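Long-range contact in ripening-associated protein (Musa acuminata, PDB 4PIT), which binds mannose-containing glycans as a jacalin-type lectin, here captured in complex with dimannose: residues I31-V37 and F104-G108. The protein carries 1 engineered substitution. Sequence-based numbering, arbitrary orientation.
With MAN (alpha-D-mannopyranose), chain G; MAN (alpha-D-mannopyranose), chain C.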
loop_
_atom_site.group_PDB
_atom_site.type_symbol
_atom_site.label_atom_id
_atom_site.label_comp_id
_atom_site.label_asym_id
_atom_site.label_seq_id
_atom_site.Cartn_x
_atom_site.Cartn_y
_atom_site.Cartn_z
ATOM N N ILE B 31 -10.514 17.344 -1.148
ATOM C CA ILE B 31 -9.399 17.260 -2.086
ATOM C C ILE B 31 -9.527 18.399 -3.090
ATOM O O ILE B 31 -10.558 18.499 -3.758
ATOM C CB ILE B 31 -9.403 15.879 -2.795
ATOM C CG1 ILE B 31 -9.218 14.716 -1.756
ATOM C CG2 ILE B 31 -8.309 15.824 -3.910
ATOM C CD1 ILE B 31 -9.564 13.257 -2.285
ATOM N N PHE B 32 -8.466 19.227 -3.241
ATOM C CA PHE B 32 -8.452 20.343 -4.208
ATOM C C PHE B 32 -7.685 19.897 -5.398
ATOM O O PHE B 32 -6.540 19.443 -5.257
ATOM C CB PHE B 32 -7.810 21.599 -3.621
ATOM C CG PHE B 32 -8.586 22.161 -2.455
ATOM C CD1 PHE B 32 -8.393 21.659 -1.171
ATOM C CD2 PHE B 32 -9.436 23.248 -2.632
ATOM C CE1 PHE B 32 -9.063 22.226 -0.075
ATOM C CE2 PHE B 32 -10.104 23.824 -1.535
ATOM C CZ PHE B 32 -9.933 23.280 -0.273
ATOM N N SER B 33 -8.300 19.957 -6.573
ATOM C CA SER B 33 -7.601 19.473 -7.747
ATOM C C SER B 33 -7.954 20.240 -8.989
ATOM O O SER B 33 -9.044 20.823 -9.094
ATOM C CB SER B 33 -7.925 17.995 -7.985
ATOM O OG SER B 33 -9.296 17.783 -8.294
ATOM N N GLY B 34 -7.085 20.122 -9.969
ATOM C CA GLY B 34 -7.324 20.686 -11.302
ATOM C C GLY B 34 -6.651 19.740 -12.266
ATOM O O GLY B 34 -7.052 18.575 -12.375
ATOM N N ASP B 35 -5.541 20.194 -12.882
ATOM C CA ASP B 35 -4.717 19.285 -13.688
ATOM C C ASP B 35 -4.153 18.191 -12.761
ATOM O O ASP B 35 -4.035 17.025 -13.147
ATOM C CB ASP B 35 -3.547 20.040 -14.302
ATOM C CG ASP B 35 -3.837 20.967 -15.463
ATOM O OD1 ASP B 35 -4.989 20.984 -15.934
ATOM O OD2 ASP B 35 -2.917 21.689 -15.868
ATOM N N VAL B 36 -3.774 18.601 -11.532
ATOM C CA VAL B 36 -3.202 17.680 -10.542
ATOM C C VAL B 36 -3.904 17.858 -9.208
ATOM O O VAL B 36 -4.858 18.637 -9.110
ATOM C CB VAL B 36 -1.663 17.879 -10.391
ATOM C CG1 VAL B 36 -0.936 17.595 -11.706
ATOM C CG2 VAL B 36 -1.303 19.265 -9.854
ATOM N N VAL B 37 -3.412 17.174 -8.169
ATOM C CA VAL B 37 -3.961 17.370 -6.825
ATOM C C VAL B 37 -3.182 18.513 -6.209
ATOM O O VAL B 37 -1.973 18.401 -5.973
ATOM C CB VAL B 37 -3.876 16.069 -5.995
ATOM C CG1 VAL B 37 -4.444 16.303 -4.590
ATOM C CG2 VAL B 37 -4.646 14.936 -6.679
ATOM N N PHE B 104 -9.708 12.266 -8.182
ATOM C CA PHE B 104 -9.719 13.684 -8.535
ATOM C C PHE B 104 -8.359 14.047 -9.046
ATOM O O PHE B 104 -7.341 13.607 -8.496
ATOM C CB PHE B 104 -10.094 14.510 -7.294
ATOM C CG PHE B 104 -11.378 14.040 -6.674
ATOM C CD1 PHE B 104 -12.592 14.209 -7.339
ATOM C CD2 PHE B 104 -11.371 13.358 -5.462
ATOM C CE1 PHE B 104 -13.786 13.710 -6.788
ATOM C CE2 PHE B 104 -12.569 12.903 -4.888
ATOM C CZ PHE B 104 -13.766 13.114 -5.541
ATOM N N GLY B 105 -8.327 14.858 -10.096
ATOM C CA GLY B 105 -7.088 15.220 -10.772
ATOM C C GLY B 105 -7.121 14.673 -12.188
ATOM O O GLY B 105 -7.838 13.704 -12.452
ATOM N N ASN B 106 -6.330 15.253 -13.095
ATOM C CA ASN B 106 -6.408 14.894 -14.512
ATOM C C ASN B 106 -5.080 14.519 -15.151
ATOM O O ASN B 106 -5.014 14.426 -16.392
ATOM C CB ASN B 106 -7.009 16.091 -15.278
ATOM C CG ASN B 106 -8.468 16.349 -14.967
ATOM O OD1 ASN B 106 -8.898 17.487 -14.764
ATOM N ND2 ASN B 106 -9.265 15.303 -14.919
ATOM N N THR B 107 -4.040 14.228 -14.358
ATOM C CA THR B 107 -2.745 13.901 -14.925
ATOM C C THR B 107 -2.316 12.506 -14.490
ATOM O O THR B 107 -2.181 12.218 -13.300
ATOM C CB THR B 107 -1.695 14.960 -14.555
ATOM O OG1 THR B 107 -2.166 16.266 -14.914
ATOM C CG2 THR B 107 -0.339 14.705 -15.248
ATOM N N GLY B 108 -2.094 11.654 -15.480
ATOM C CA GLY B 108 -1.651 10.299 -15.240
ATOM C C GLY B 108 -0.150 10.243 -15.103
ATOM O O GLY B 108 0.564 11.207 -15.419
HETATM C C1 MAN G . -5.505 24.052 -13.353
HETATM C C2 MAN G . -6.418 24.826 -12.408
HETATM C C3 MAN G . -5.635 25.355 -11.204
HETATM C C4 MAN G . -4.828 24.251 -10.522
HETATM C C5 MAN G . -3.947 23.521 -11.535
HETATM C C6 MAN G . -3.237 22.313 -10.949
HETATM O O2 MAN G . -7.473 23.967 -12.003
HETATM O O3 MAN G . -6.504 25.961 -10.255
HETATM O O4 MAN G . -4.007 24.854 -9.535
HETATM O O5 MAN G . -4.757 23.050 -12.628
HETATM O O6 MAN G . -4.159 21.333 -10.455
HETATM C C1 MAN C . -2.565 24.909 -15.120
HETATM C C2 MAN C . -4.050 24.545 -15.221
HETATM C C3 MAN C . -4.685 25.191 -16.454
HETATM C C4 MAN C . -4.416 26.691 -16.481
HETATM C C5 MAN C . -2.910 26.923 -16.391
HETATM C C6 MAN C . -2.499 28.376 -16.385
HETATM O O1 MAN C . -1.842 24.246 -16.117
HETATM O O2 MAN C . -4.687 24.996 -14.033
HETATM O O3 MAN C . -6.083 24.928 -16.501
HETATM O O4 MAN C . -4.945 27.267 -17.672
HETATM O O5 MAN C . -2.400 26.330 -15.183
HETATM O O6 MAN C . -1.132 28.505 -16.748
HETATM O O HOH W 1 -7.632 20.132 -15.456
#
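With its first torsion at -53°, T107 sets OG1 beside its own backbone N and turned to the loop 34-36, where the hydroxyl donates to the carbonyl O of D35 at 2.7 Å. N106 N gives D35 O a second bond at 2.9 Å. The donors come from opposite faces of the carbonyl plane, so the D35-V36 peptide is gripped from both sides. Threonine suits this place because its CB also packs 4.0 Å from CG1 of V36, the two side chains side by side. F104 has CG anti to its carbonyl carbon (chi1 -54°), swinging the ring toward I31, whose CD1 meets the ring edge at F104 CD2, 3.7 Å away; H63 stacks on the same ring. G105 has a positive phi at which a CB would jam against F104 O and lie near V37 CG2, so glycine fits; its CA lies 3.7 Å from G34 O. V37 CG2 rests against F104 O. A water donates to D35 OD1 and N106 OD1, linking carboxylate to amide across the contact.

D35 N points almost straight at O5 of one mannose (3.0 Å, 179°), V36 N donates to O6 of that ring, and D35 OD2 accepts from O1 of a second mannose and is also bonded to Y83 OH. G34 fits because a CB would collide with O2 of the mannose that D35 N and V36 N bind. By gripping the D35-V36 peptide through its carbonyl, the 104-108 loop probably helps orient V36 N-H, and with it the adjoining D35 N-H, toward the glycan in this jacalin-fold pocket.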